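Local atomic coordinates of nuclear movement protein (Encephalitozoon cuniculi, PDB entry 2O30), a protein that is of uncertain function but, as a nuclear movement protein with a CS domain of the p23/HSP20-like kind, may bind unfolded proteins. Residues 13-18 against 73-78; 31-36 against 61-66; 56-61 against 82-87. The protein carries 1 engineered substitution. All coordinates share one frame; numbering follows the deposited sequence.

Contact 1: 13-18 against 73-78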
ATOM      1  N   LEU A  13       7.890  20.750  14.461  1.00 24.13           N
ATOM      2  CA  LEU A  13       7.455  20.177  15.744  1.00 24.11           C
ATOM      3  C   LEU A  13       6.282  19.204  15.615  1.00 23.58           C
ATOM      4  O   LEU A  13       6.243  18.191  16.301  1.00 23.82           O
ATOM      5  CB  LEU A  13       7.140  21.296  16.753  1.00 23.96           C
ATOM      6  CG  LEU A  13       6.854  20.817  18.185  1.00 25.08           C
ATOM      7  CD1 LEU A  13       7.974  19.964  18.769  1.00 24.07           C
ATOM      8  CD2 LEU A  13       6.628  22.060  19.055  1.00 27.70           C
ATOM      9  N   ASN A  14       5.366  19.480  14.683  1.00 23.83           N
ATOM     10  CA  ASN A  14       4.142  18.708  14.536  1.00 23.80           C
ATOM     11  C   ASN A  14       4.038  17.897  13.230  1.00 23.47           C
ATOM     12  O   ASN A  14       2.994  17.312  12.973  1.00 23.41           O
ATOM     13  CB  ASN A  14       2.931  19.659  14.618  1.00 24.95           C
ATOM     14  CG  ASN A  14       2.856  20.644  13.455  1.00 25.59           C
ATOM     15  OD1 ASN A  14       3.867  21.071  12.884  1.00 28.32           O
ATOM     16  ND2 ASN A  14       1.628  21.051  13.121  1.00 33.27           N
ATOM     17  N   GLU A  15       5.115  17.853  12.435  1.00 22.88           N
ATOM     18  CA  GLU A  15       5.020  17.261  11.074  1.00 23.14           C
ATOM     19  C   GLU A  15       6.309  16.556  10.658  1.00 21.28           C
ATOM     20  O   GLU A  15       7.416  16.941  11.059  1.00 19.88           O
ATOM     21  CB  GLU A  15       4.678  18.330  10.026  1.00 22.77           C
ATOM     22  CG  GLU A  15       3.297  18.950  10.138  1.00 27.36           C
ATOM     23  CD  GLU A  15       3.029  19.982   9.046  1.00 28.17           C
ATOM     24  OE1 GLU A  15       3.820  20.037   8.070  1.00 33.38           O
ATOM     25  OE2 GLU A  15       2.015  20.725   9.176  1.00 35.60           O
ATOM     26  N   ILE A  16       6.145  15.510   9.855  1.00 19.61           N
ATOM     27  CA  ILE A  16       7.277  14.806   9.248  1.00 19.43           C
ATOM     28  C   ILE A  16       7.188  15.024   7.723  1.00 19.44           C
ATOM     29  O   ILE A  16       6.102  14.923   7.180  1.00 19.14           O
ATOM     30  CB  ILE A  16       7.201  13.301   9.579  1.00 20.19           C
ATOM     31  CG1 ILE A  16       7.604  13.044  11.044  1.00 20.11           C
ATOM     32  CG2 ILE A  16       8.108  12.444   8.661  1.00 21.08           C
ATOM     33  CD1 ILE A  16       9.117  13.293  11.381  1.00 21.04           C
ATOM     34  N   ASN A  17       8.325  15.318   7.080  1.00 19.29           N
ATOM     35  CA  ASN A  17       8.402  15.471   5.622  1.00 20.00           C
ATOM     36  C   ASN A  17       9.431  14.505   5.072  1.00 19.75           C
ATOM     37  O   ASN A  17      10.526  14.377   5.633  1.00 18.92           O
ATOM     38  CB  ASN A  17       8.802  16.898   5.248  1.00 21.05           C
ATOM     39  CG  ASN A  17       7.762  17.918   5.665  1.00 25.61           C
ATOM     40  OD1 ASN A  17       6.625  17.900   5.170  1.00 27.92           O
ATOM     41  ND2 ASN A  17       8.146  18.815   6.567  1.00 29.13           N
ATOM     42  N   ILE A  18       9.075  13.809   3.991  1.00 18.82           N
ATOM     43  CA  ILE A  18       9.992  12.852   3.360  1.00 19.18           C
ATOM     44  C   ILE A  18      10.097  13.250   1.887  1.00 19.19           C
ATOM     45  O   ILE A  18       9.095  13.625   1.285  1.00 18.34           O
ATOM     46  CB  ILE A  18       9.489  11.420   3.478  1.00 19.96           C
ATOM     47  CG1 ILE A  18       9.401  10.985   4.957  1.00 19.85           C
ATOM     48  CG2 ILE A  18      10.393  10.427   2.681  1.00 20.65           C
ATOM     49  CD1 ILE A  18       8.457   9.784   5.198  1.00 21.86           C
ATOM     50  N   ASP A  73       7.424  15.072  -2.622  1.00 21.07           N
ATOM     51  CA  ASP A  73       7.394  15.568  -1.239  1.00 22.29           C
ATOM     52  C   ASP A  73       6.204  14.928  -0.514  1.00 21.52           C
ATOM     53  O   ASP A  73       5.075  15.033  -0.969  1.00 20.58           O
ATOM     54  CB  ASP A  73       7.310  17.087  -1.247  1.00 23.67           C
ATOM     55  CG  ASP A  73       8.616  17.743  -1.664  1.00 28.42           C
ATOM     56  OD1 ASP A  73       9.609  17.600  -0.929  1.00 32.72           O
ATOM     57  OD2 ASP A  73       8.654  18.426  -2.707  1.00 33.50           O
ATOM     58  N   VAL A  74       6.479  14.234   0.588  1.00 20.53           N
ATOM     59  CA  VAL A  74       5.447  13.544   1.380  1.00 20.08           C
ATOM     60  C   VAL A  74       5.388  14.254   2.735  1.00 20.24           C
ATOM     61  O   VAL A  74       6.429  14.631   3.286  1.00 19.81           O
ATOM     62  CB  VAL A  74       5.833  12.072   1.569  1.00 19.94           C
ATOM     63  CG1 VAL A  74       4.757  11.307   2.304  1.00 20.31           C
ATOM     64  CG2 VAL A  74       6.130  11.396   0.195  1.00 19.98           C
ATOM     65  N   ASN A  75       4.177  14.478   3.241  1.00 19.91           N
ATOM     66  CA  ASN A  75       3.996  15.173   4.522  1.00 21.40           C
ATOM     67  C   ASN A  75       2.959  14.383   5.326  1.00 20.37           C
ATOM     68  O   ASN A  75       1.987  13.882   4.766  1.00 19.46           O
ATOM     69  CB  ASN A  75       3.495  16.584   4.218  1.00 22.70           C
ATOM     70  CG  ASN A  75       3.081  17.340   5.442  1.00 27.85           C
ATOM     71  OD1 ASN A  75       1.891  17.360   5.798  1.00 32.32           O
ATOM     72  ND2 ASN A  75       4.049  17.981   6.104  1.00 30.72           N
ATOM     73  N   VAL A  76       3.180  14.247   6.638  1.00 19.28           N
ATOM     74  CA  VAL A  76       2.178  13.643   7.520  1.00 19.99           C
ATOM     75  C   VAL A  76       2.307  14.325   8.880  1.00 20.66           C
ATOM     76  O   VAL A  76       3.418  14.712   9.282  1.00 20.29           O
ATOM     77  CB  VAL A  76       2.302  12.082   7.640  1.00 18.75           C
ATOM     78  CG1 VAL A  76       3.596  11.636   8.310  1.00 20.72           C
ATOM     79  CG2 VAL A  76       1.103  11.482   8.400  1.00 20.39           C
ATOM     80  N   THR A  77       1.169  14.483   9.561  1.00 20.89           N
ATOM     81  CA  THR A  77       1.152  15.216  10.839  1.00 22.65           C
ATOM     82  C   THR A  77       1.461  14.248  11.985  1.00 22.77           C
ATOM     83  O   THR A  77       0.954  13.141  12.008  1.00 23.08           O
ATOM     84  CB  THR A  77      -0.229  15.881  11.043  1.00 23.00           C
ATOM     85  OG1 THR A  77      -0.462  16.836   9.998  1.00 24.50           O
ATOM     86  CG2 THR A  77      -0.313  16.589  12.400  1.00 24.05           C
ATOM     87  N   LYS A  78       2.299  14.677  12.935  1.00 23.75           N
ATOM     88  CA  LYS A  78       2.610  13.869  14.109  1.00 24.52           C
ATOM     89  C   LYS A  78       1.423  13.861  15.071  1.00 25.50           C
ATOM     90  O   LYS A  78       0.744  14.867  15.200  1.00 25.77           O
ATOM     91  CB  LYS A  78       3.813  14.463  14.854  1.00 23.86           C
ATOM     92  CG  LYS A  78       5.136  14.427  14.082  1.00 23.02           C
ATOM     93  CD  LYS A  78       6.161  15.314  14.805  1.00 22.05           C
ATOM     94  CE  LYS A  78       7.541  15.257  14.159  1.00 20.51           C
ATOM     95  NZ  LYS A  78       8.460  16.196  14.948  1.00 21.30           N
TER
HETATM   96  O   HOH W   1       6.485  17.733   2.482  1.00 39.01           O
HETATM   97  O   HOH W   2       8.874  17.018   1.751  1.00 33.36           O
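I16 and I18 exchange paired backbone hydrogen bonds with V76 and V74, making strands 15-18 and 73-78 antiparallel neighbours in the larger sheet of the CS-domain beta-sandwich, the fold shared with p23 and HSP20-type proteins. The two short axes approach to 4.7 Å at 163°. I16 N reaches V76 O at 2.9 Å, and V76 N returns to I16 O at 3.0 Å; at the next hydrogen-bonded pair, two residues on, I18 N and O are satisfied by V74 O and N. K78 N adds a bond of 2.7 Å to N14 O, arriving from above the carbonyl plane. Between these rungs lie the non-hydrogen-bonded pairs N17-N75 and E15-T77, whose side chains line the partly exposed face. There the amide nitrogen of N75 serves two acceptors: ND2 donates to N17 OD1 at 2.7 Å and 178°, and to E15 OE1 at 2.9 Å. Both acceptors lie near the amide plane, so this pair of bonds fixes the rotation of the group; with chi1 at 172° CG stands anti to the backbone N, which brings ND2 toward 15-18. E15 OE1 is met from above its carboxylate plane, while N17 and N75 run side by side. N17 ND2 is bonded to D10 OD1; one water lies within hydrogen-bonding distance of N17 OD1, and a second of D73 OD1. On the reverse face, I16, I18, V74 and V76 are buried, flanked by W9, touching both isoleucines, and by L63, touching both valines. K78 stretches its extended chain along N14 and across I16, CE lying 3.7 Å from I16 CD1. Its ammonium bonds to E82 O, E12 O and Q11 OE1 and makes a cation-pi contact with W84; the bond from K78 NZ to L13 O, at 3.3 Å, is weak.

Contact 2: 31-36 against 61-66; sequences IKIRMV and SSLWWV. Engineered in segment 31-36: M35 (natural residue Ile).
I33 and I31 lay their methyl groups over one face of the W65 indole. I33 CD1 sits 3.6 Å from the centroid of the five-membered ring of W65, 15° off the normal, and I31 CG2 sits 3.9 Å from the centroid of the six-membered ring, 12° off it, so two CH-pi contacts divide the bicycle between them. I31 CD1 touches near the rim, 3.8 Å from W65 CZ3. Beside the indole, L63 CD2 fits between two residues of the facing strand, 3.9 Å from I33 CG2 and 3.9 Å from M35 CG. M35 is an engineered selenomethionine in place of the natural isoleucine; its chain turns at the CG-SE bond, and the buried side chain also packs on L54, V60 and I40. The W65 ring owes its place to a first torsion of 62°, which sets CG between the backbone N and the carbonyl carbon and lays the indole across the isoleucines.

Behind this shell stand two beta-sheets packed face to face, the sandwich of the CS domain. Strands 31-36 and 63-66 run nearly antiparallel with short axes 9.2 Å apart, a side-chain packing distance. Strand 39-44 positions the isoleucines through backbone bonds of K32 with K43 and R34 with C41; strand 71-78 positions W65 through W64 with N75 and V66 with D73. V72 meets I31, and V74, beside L63 in the same sheet, meets I33 as well. K32 and R34 leave from the other face of the strand; K32 makes a cation-pi contact with W64 of the second subunit, R34 with W64 and W65 of that subunit, and R34 NH1 hydrogen-bonds to W65 O there and NH2 to dithiothreitol. The contact itself is wholly apolar: shape and dispersion join the two sheets, while these backbone bonds run within each.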
ATOM      1  N   ILE A  31       4.183   5.794  -8.261  1.00 31.63           N
ATOM      2  CA  ILE A  31       4.394   6.157  -6.856  1.00 29.90           C
ATOM      3  C   ILE A  31       3.337   5.496  -5.990  1.00 28.53           C
ATOM      4  O   ILE A  31       2.147   5.782  -6.117  1.00 28.64           O
ATOM      5  CB  ILE A  31       4.413   7.688  -6.644  1.00 30.44           C
ATOM      6  CG1 ILE A  31       5.627   8.274  -7.364  1.00 31.46           C
ATOM      7  CG2 ILE A  31       4.445   8.028  -5.140  1.00 29.47           C
ATOM      8  CD1 ILE A  31       5.445   9.678  -7.835  1.00 34.33           C
ATOM      9  N   LYS A  32       3.782   4.597  -5.120  1.00 26.18           N
ATOM     10  CA  LYS A  32       2.869   3.876  -4.250  1.00 26.10           C
ATOM     11  C   LYS A  32       3.240   4.162  -2.802  1.00 25.41           C
ATOM     12  O   LYS A  32       4.349   3.879  -2.394  1.00 25.99           O
ATOM     13  CB  LYS A  32       2.946   2.381  -4.544  1.00 25.84           C
ATOM     14  CG  LYS A  32       2.366   2.003  -5.922  1.00 26.01           C
ATOM     15  CD  LYS A  32       2.434   0.478  -6.133  1.00 27.84           C
ATOM     16  CE  LYS A  32       1.683   0.027  -7.404  1.00 29.77           C
ATOM     17  NZ  LYS A  32       0.855   1.111  -8.017  1.00 34.09           N
ATOM     18  N   ILE A  33       2.304   4.726  -2.043  1.00 25.34           N
ATOM     19  CA  ILE A  33       2.556   5.102  -0.637  1.00 25.74           C
ATOM     20  C   ILE A  33       1.409   4.565   0.225  1.00 25.61           C
ATOM     21  O   ILE A  33       0.233   4.800  -0.077  1.00 25.68           O
ATOM     22  CB  ILE A  33       2.682   6.638  -0.474  1.00 25.86           C
ATOM     23  CG1 ILE A  33       3.829   7.156  -1.344  1.00 26.01           C
ATOM     24  CG2 ILE A  33       2.917   7.012   1.001  1.00 25.82           C
ATOM     25  CD1 ILE A  33       3.908   8.685  -1.499  1.00 27.29           C
ATOM     26  N   ARG A  34       1.759   3.820   1.268  1.00 24.70           N
ATOM     27  CA  ARG A  34       0.780   3.302   2.234  1.00 24.94           C
ATOM     28  C   ARG A  34       1.324   3.480   3.653  1.00 25.11           C
ATOM     29  O   ARG A  34       2.461   3.115   3.916  1.00 24.28           O
ATOM     30  CB  ARG A  34       0.535   1.812   2.005  1.00 24.69           C
ATOM     31  CG  ARG A  34      -0.441   1.166   3.000  1.00 25.88           C
ATOM     32  CD  ARG A  34      -0.712  -0.315   2.699  1.00 25.55           C
ATOM     33  NE  ARG A  34       0.440  -1.187   2.932  1.00 26.57           N
ATOM     34  CZ  ARG A  34       1.063  -1.901   1.994  1.00 25.93           C
ATOM     35  NH1 ARG A  34       0.658  -1.875   0.737  1.00 25.02           N
ATOM     36  NH2 ARG A  34       2.098  -2.664   2.319  1.00 28.58           N
HETATM   37  N   MSE A  35       0.496   4.005   4.555  1.00 25.24           N
HETATM   38  CA  MSE A  35       0.797   3.967   5.967  1.00 26.94           C
HETATM   39  C   MSE A  35      -0.384   3.301   6.664  1.00 26.64           C
HETATM   40  O   MSE A  35      -1.534   3.655   6.394  1.00 27.20           O
HETATM   41  CB  MSE A  35       1.010   5.382   6.519  1.00 26.62           C
HETATM   42  CG  MSE A  35       2.269   6.090   6.047  1.00 28.70           C
HETATM   43 SE   MSE A  35       2.606   7.547   7.105  1.00 29.88          SE
HETATM   44  CE  MSE A  35       2.789   6.628   8.604  1.00 32.45           C
ATOM     45  N   VAL A  36      -0.089   2.339   7.535  1.00 26.49           N
ATOM     46  CA  VAL A  36      -1.075   1.719   8.416  1.00 27.47           C
ATOM     47  C   VAL A  36      -0.455   1.693   9.809  1.00 27.07           C
ATOM     48  O   VAL A  36       0.590   1.056  10.023  1.00 26.35           O
ATOM     49  CB  VAL A  36      -1.434   0.269   7.991  1.00 27.45           C
ATOM     50  CG1 VAL A  36      -2.514  -0.312   8.918  1.00 28.90           C
ATOM     51  CG2 VAL A  36      -1.916   0.247   6.553  1.00 28.36           C
ATOM     52  N   SER A  61      -4.491   9.740   8.321  1.00 28.17           N
ATOM     53  CA  SER A  61      -5.424  10.489   7.456  1.00 28.35           C
ATOM     54  C   SER A  61      -4.859  11.804   6.885  1.00 27.57           C
ATOM     55  O   SER A  61      -5.335  12.298   5.859  1.00 27.85           O
ATOM     56  CB  SER A  61      -6.761  10.746   8.179  1.00 28.64           C
ATOM     57  OG  SER A  61      -6.654  11.819   9.100  1.00 32.01           O
ATOM     58  N   SER A  62      -3.834  12.355   7.534  1.00 25.92           N
ATOM     59  CA  SER A  62      -3.260  13.635   7.132  1.00 24.28           C
ATOM     60  C   SER A  62      -2.202  13.474   6.039  1.00 23.14           C
ATOM     61  O   SER A  62      -1.704  14.480   5.501  1.00 23.94           O
ATOM     62  CB  SER A  62      -2.625  14.345   8.330  1.00 24.79           C
ATOM     63  OG  SER A  62      -1.404  13.701   8.700  1.00 23.72           O
ATOM     64  N   LEU A  63      -1.850  12.227   5.756  1.00 22.15           N
ATOM     65  CA  LEU A  63      -0.810  11.888   4.756  1.00 22.66           C
ATOM     66  C   LEU A  63      -1.106  12.538   3.409  1.00 22.90           C
ATOM     67  O   LEU A  63      -2.217  12.431   2.896  1.00 23.17           O
ATOM     68  CB  LEU A  63      -0.711  10.373   4.585  1.00 22.98           C
ATOM     69  CG  LEU A  63       0.310   9.811   3.593  1.00 24.69           C
ATOM     70  CD1 LEU A  63       1.684  10.285   3.953  1.00 24.63           C
ATOM     71  CD2 LEU A  63       0.242   8.281   3.594  1.00 24.87           C
ATOM     72  N   TRP A  64      -0.124  13.242   2.860  1.00 22.57           N
ATOM     73  CA  TRP A  64      -0.302  13.912   1.571  1.00 21.75           C
ATOM     74  C   TRP A  64       1.029  13.858   0.844  1.00 21.82           C
ATOM     75  O   TRP A  64       2.079  13.797   1.454  1.00 21.22           O
ATOM     76  CB  TRP A  64      -0.741  15.370   1.779  1.00 22.51           C
ATOM     77  CG  TRP A  64      -0.917  16.159   0.506  1.00 22.61           C
ATOM     78  CD1 TRP A  64      -0.173  17.226   0.090  1.00 24.24           C
ATOM     79  CD2 TRP A  64      -1.878  15.911  -0.529  1.00 22.77           C
ATOM     80  NE1 TRP A  64      -0.618  17.667  -1.142  1.00 25.50           N
ATOM     81  CE2 TRP A  64      -1.657  16.874  -1.545  1.00 23.03           C
ATOM     82  CE3 TRP A  64      -2.907  14.977  -0.693  1.00 24.60           C
ATOM     83  CZ2 TRP A  64      -2.441  16.927  -2.715  1.00 23.06           C
ATOM     84  CZ3 TRP A  64      -3.679  15.025  -1.872  1.00 25.73           C
ATOM     85  CH2 TRP A  64      -3.443  16.008  -2.847  1.00 23.40           C
ATOM     86  N   TRP A  65       0.978  13.859  -0.474  1.00 20.78           N
ATOM     87  CA  TRP A  65       2.207  13.940  -1.248  1.00 22.13           C
ATOM     88  C   TRP A  65       1.924  14.630  -2.562  1.00 23.14           C
ATOM     89  O   TRP A  65       0.784  14.657  -3.022  1.00 24.16           O
ATOM     90  CB  TRP A  65       2.808  12.571  -1.479  1.00 21.51           C
ATOM     91  CG  TRP A  65       1.956  11.609  -2.253  1.00 21.13           C
ATOM     92  CD1 TRP A  65       0.982  10.782  -1.765  1.00 21.58           C
ATOM     93  CD2 TRP A  65       2.027  11.366  -3.658  1.00 20.72           C
ATOM     94  NE1 TRP A  65       0.439  10.026  -2.793  1.00 22.96           N
ATOM     95  CE2 TRP A  65       1.071  10.368  -3.962  1.00 23.05           C
ATOM     96  CE3 TRP A  65       2.822  11.889  -4.688  1.00 23.22           C
ATOM     97  CZ2 TRP A  65       0.867   9.893  -5.268  1.00 23.52           C
ATOM     98  CZ3 TRP A  65       2.630  11.405  -5.992  1.00 23.62           C
ATOM     99  CH2 TRP A  65       1.657  10.414  -6.265  1.00 21.82           C
ATOM    100  N   VAL A  66       2.965  15.225  -3.126  1.00 24.26           N
ATOM    101  CA  VAL A  66       2.891  15.861  -4.444  1.00 25.01           C
ATOM    102  C   VAL A  66       4.241  15.718  -5.112  1.00 24.95           C
ATOM    103  O   VAL A  66       5.232  15.422  -4.447  1.00 24.31           O
ATOM    104  CB  VAL A  66       2.550  17.380  -4.380  1.00 25.95           C
ATOM    105  CG1 VAL A  66       1.065  17.613  -4.059  1.00 28.18           C
ATOM    106  CG2 VAL A  66       3.480  18.127  -3.421  1.00 27.42           C
TER

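Contact 3: 56-61 against 82-87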
ATOM      1  N   HIS A  56       7.443   7.356  15.852  1.00 27.08           N
ATOM      2  CA  HIS A  56       6.266   7.639  16.676  1.00 27.60           C
ATOM      3  C   HIS A  56       5.005   7.696  15.822  1.00 27.70           C
ATOM      4  O   HIS A  56       5.071   7.686  14.582  1.00 27.11           O
ATOM      5  CB  HIS A  56       6.411   8.965  17.429  1.00 27.93           C
ATOM      6  CG  HIS A  56       7.624   9.033  18.304  1.00 29.50           C
ATOM      7  ND1 HIS A  56       7.753   8.281  19.453  1.00 31.89           N
ATOM      8  CD2 HIS A  56       8.769   9.747  18.188  1.00 31.34           C
ATOM      9  CE1 HIS A  56       8.924   8.536  20.012  1.00 31.54           C
ATOM     10  NE2 HIS A  56       9.561   9.419  19.264  1.00 31.79           N
ATOM     11  N   GLU A  57       3.863   7.781  16.492  1.00 28.12           N
ATOM     12  CA  GLU A  57       2.573   7.793  15.824  1.00 28.96           C
ATOM     13  C   GLU A  57       2.313   9.054  15.003  1.00 27.49           C
ATOM     14  O   GLU A  57       2.706  10.175  15.371  1.00 26.55           O
ATOM     15  CB  GLU A  57       1.441   7.517  16.834  1.00 28.78           C
ATOM     16  CG  GLU A  57       1.446   6.051  17.274  1.00 31.72           C
ATOM     17  CD  GLU A  57       0.323   5.677  18.227  1.00 33.26           C
ATOM     18  OE1 GLU A  57      -0.834   6.113  18.023  1.00 39.62           O
ATOM     19  OE2 GLU A  57       0.606   4.917  19.179  1.00 40.21           O
ATOM     20  N   VAL A  58       1.674   8.842  13.847  1.00 27.47           N
ATOM     21  CA  VAL A  58       1.223   9.952  13.012  1.00 26.58           C
ATOM     22  C   VAL A  58      -0.275   9.847  12.735  1.00 26.90           C
ATOM     23  O   VAL A  58      -0.873   8.782  12.915  1.00 28.36           O
ATOM     24  CB  VAL A  58       2.003  10.012  11.676  1.00 26.37           C
ATOM     25  CG1 VAL A  58       3.489  10.271  11.963  1.00 25.67           C
ATOM     26  CG2 VAL A  58       1.836   8.720  10.903  1.00 25.79           C
ATOM     27  N   ASP A  59      -0.872  10.959  12.329  1.00 26.46           N
ATOM     28  CA  ASP A  59      -2.250  10.963  11.869  1.00 27.40           C
ATOM     29  C   ASP A  59      -2.269  10.463  10.416  1.00 27.02           C
ATOM     30  O   ASP A  59      -2.048  11.236   9.496  1.00 26.79           O
ATOM     31  CB  ASP A  59      -2.823  12.373  11.968  1.00 27.65           C
ATOM     32  CG  ASP A  59      -4.259  12.463  11.462  1.00 30.30           C
ATOM     33  OD1 ASP A  59      -4.825  11.432  11.041  1.00 35.35           O
ATOM     34  OD2 ASP A  59      -4.816  13.576  11.479  1.00 33.76           O
ATOM     35  N   VAL A  60      -2.517   9.175  10.219  1.00 27.32           N
ATOM     36  CA  VAL A  60      -2.404   8.586   8.874  1.00 28.18           C
ATOM     37  C   VAL A  60      -3.327   9.280   7.860  1.00 28.21           C
ATOM     38  O   VAL A  60      -2.958   9.442   6.684  1.00 28.29           O
ATOM     39  CB  VAL A  60      -2.556   7.044   8.880  1.00 28.34           C
ATOM     40  CG1 VAL A  60      -2.665   6.504   7.454  1.00 30.99           C
ATOM     41  CG2 VAL A  60      -1.366   6.400   9.571  1.00 28.65           C
ATOM     42  N   SER A  61      -4.491   9.740   8.321  1.00 28.17           N
ATOM     43  CA  SER A  61      -5.424  10.489   7.456  1.00 28.35           C
ATOM     44  C   SER A  61      -4.859  11.804   6.885  1.00 27.57           C
ATOM     45  O   SER A  61      -5.335  12.298   5.859  1.00 27.85           O
ATOM     46  CB  SER A  61      -6.761  10.746   8.179  1.00 28.64           C
ATOM     47  OG  SER A  61      -6.654  11.819   9.100  1.00 32.01           O
ATOM     48  N   GLU A  82       6.515  16.702  19.291  1.00 28.93           N
ATOM     49  CA  GLU A  82       7.819  16.438  19.891  1.00 29.18           C
ATOM     50  C   GLU A  82       8.818  16.214  18.757  1.00 27.32           C
ATOM     51  O   GLU A  82       8.437  15.735  17.678  1.00 26.22           O
ATOM     52  CB  GLU A  82       7.745  15.191  20.788  1.00 29.63           C
ATOM     53  CG  GLU A  82       7.622  13.867  20.037  1.00 33.35           C
ATOM     54  CD  GLU A  82       7.219  12.693  20.918  1.00 33.58           C
ATOM     55  OE1 GLU A  82       7.441  12.783  22.156  1.00 40.32           O
ATOM     56  OE2 GLU A  82       6.700  11.684  20.374  1.00 35.73           O
ATOM     57  N   TRP A  83      10.078  16.564  18.994  1.00 26.13           N
ATOM     58  CA  TRP A  83      11.130  16.266  18.015  1.00 24.83           C
ATOM     59  C   TRP A  83      11.386  14.759  17.973  1.00 25.12           C
ATOM     60  O   TRP A  83      11.306  14.068  18.997  1.00 25.93           O
ATOM     61  CB  TRP A  83      12.425  17.062  18.277  1.00 24.57           C
ATOM     62  CG  TRP A  83      12.232  18.527  18.433  1.00 24.18           C
ATOM     63  CD1 TRP A  83      12.437  19.265  19.570  1.00 22.48           C
ATOM     64  CD2 TRP A  83      11.775  19.435  17.443  1.00 22.58           C
ATOM     65  NE1 TRP A  83      12.152  20.578  19.340  1.00 23.99           N
ATOM     66  CE2 TRP A  83      11.741  20.717  18.035  1.00 23.49           C
ATOM     67  CE3 TRP A  83      11.395  19.301  16.094  1.00 23.14           C
ATOM     68  CZ2 TRP A  83      11.354  21.860  17.333  1.00 22.74           C
ATOM     69  CZ3 TRP A  83      11.006  20.439  15.402  1.00 22.39           C
ATOM     70  CH2 TRP A  83      10.970  21.698  16.027  1.00 25.31           C
ATOM     71  N   TRP A  84      11.670  14.241  16.776  1.00 24.13           N
ATOM     72  CA  TRP A  84      12.038  12.836  16.597  1.00 24.00           C
ATOM     73  C   TRP A  84      13.535  12.758  16.346  1.00 24.87           C
ATOM     74  O   TRP A  84      14.052  13.492  15.499  1.00 24.75           O
ATOM     75  CB  TRP A  84      11.359  12.259  15.346  1.00 23.59           C
ATOM     76  CG  TRP A  84       9.866  12.109  15.399  1.00 23.39           C
ATOM     77  CD1 TRP A  84       8.973  12.740  16.249  1.00 23.38           C
ATOM     78  CD2 TRP A  84       9.084  11.278  14.539  1.00 23.20           C
ATOM     79  NE1 TRP A  84       7.683  12.326  15.960  1.00 23.19           N
ATOM     80  CE2 TRP A  84       7.728  11.434  14.916  1.00 23.50           C
ATOM     81  CE3 TRP A  84       9.400  10.410  13.477  1.00 23.97           C
ATOM     82  CZ2 TRP A  84       6.685  10.756  14.262  1.00 22.38           C
ATOM     83  CZ3 TRP A  84       8.368   9.727  12.837  1.00 22.90           C
ATOM     84  CH2 TRP A  84       7.023   9.907  13.235  1.00 23.03           C
ATOM     85  N   ASP A  85      14.213  11.870  17.072  1.00 26.14           N
ATOM     86  CA  ASP A  85      15.639  11.587  16.858  1.00 27.79           C
ATOM     87  C   ASP A  85      15.947  10.938  15.500  1.00 26.97           C
ATOM     88  O   ASP A  85      17.033  11.136  14.933  1.00 26.78           O
ATOM     89  CB  ASP A  85      16.157  10.639  17.953  1.00 28.60           C
ATOM     90  CG  ASP A  85      16.338  11.320  19.301  1.00 33.94           C
ATOM     91  OD1 ASP A  85      16.019  12.526  19.449  1.00 37.08           O
ATOM     92  OD2 ASP A  85      16.813  10.627  20.227  1.00 38.79           O
ATOM     93  N   SER A  86      15.010  10.126  15.010  1.00 26.56           N
ATOM     94  CA  SER A  86      15.176   9.436  13.733  1.00 25.61           C
ATOM     95  C   SER A  86      13.797   9.318  13.084  1.00 25.48           C
ATOM     96  O   SER A  86      12.779   9.509  13.752  1.00 24.87           O
ATOM     97  CB  SER A  86      15.831   8.067  13.932  1.00 25.81           C
ATOM     98  OG  SER A  86      14.987   7.184  14.658  1.00 25.81           O
ATOM     99  N   LEU A  87      13.760   9.021  11.785  1.00 25.33           N
ATOM    100  CA  LEU A  87      12.481   8.866  11.093  1.00 25.50           C
ATOM    101  C   LEU A  87      11.854   7.532  11.463  1.00 25.71           C
ATOM    102  O   LEU A  87      10.648   7.449  11.690  1.00 25.06           O
ATOM    103  CB  LEU A  87      12.701   8.893   9.582  1.00 24.70           C
ATOM    104  CG  LEU A  87      11.446   8.706   8.727  1.00 24.92           C
ATOM    105  CD1 LEU A  87      10.460   9.872   8.944  1.00 23.01           C
ATOM    106  CD2 LEU A  87      11.851   8.616   7.250  1.00 25.26           C
TER
HETATM  107  O   HOH W   3      12.511  10.624  19.518  1.00 33.80           O
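H56 and W84 form a T-shaped (edge-to-face) aromatic pair: the imidazole edge addresses the five-membered ring of the indole, with centroids 4.7 Å apart and planes at 75°. H56 CD2 leads, 3.6 Å from W84 CD1, and H56 CB lies beside W84 CZ2 and CE2. Polar contact comes from E82, whose OE2 hovers 3.4 Å above the H56 ring, over its centre; a carboxylate so placed would probably favour positive charge on the imidazole. In the plane of that ring, a water bonded to H56 NE2, 3.2 Å away, accepts from D85 N. The contact connects segment 56-61, with the short, weakly bonded strand about 58-59 of the CS-domain sandwich, to the loop that follows strand 71-78, and W84, buried, packs against I16 and L55. Apolar packing continues at V58, where CG1 touches W84 CH2 at 3.8 Å. Near the same corner of the indole, H56 O is buried with no hydrogen-bonding partner, 3.2 Å from W84 CH2. Within segment 56-61, S61 OG donates to D59 OD1 at 2.7 Å on the syn side of the carboxylate.

In the fold
Contacts 1 and 2 meet on strand 71-78, which bonds to strand 15-21 along one edge and to 63-68 along the other: contact 1 works within a sheet, contact 2 between the two sheets. Contact 2 lies at the surface although its chemistry is apolar; contacts 1 and 3 are partly buried, the first marked by backbone bonds and an amide-carboxylate network. Contact 3 lies toward one end of the sandwich, its strand 58-59 bonding to 71-78 before the corner at 60-62, while 63-68 follows it, and it mixes aromatic, charged and water-mediated chemistry. The backbone bond of T77 with D59 joins contacts 1 and 3, and M35 of contact 2 packs against V58 of contact 3.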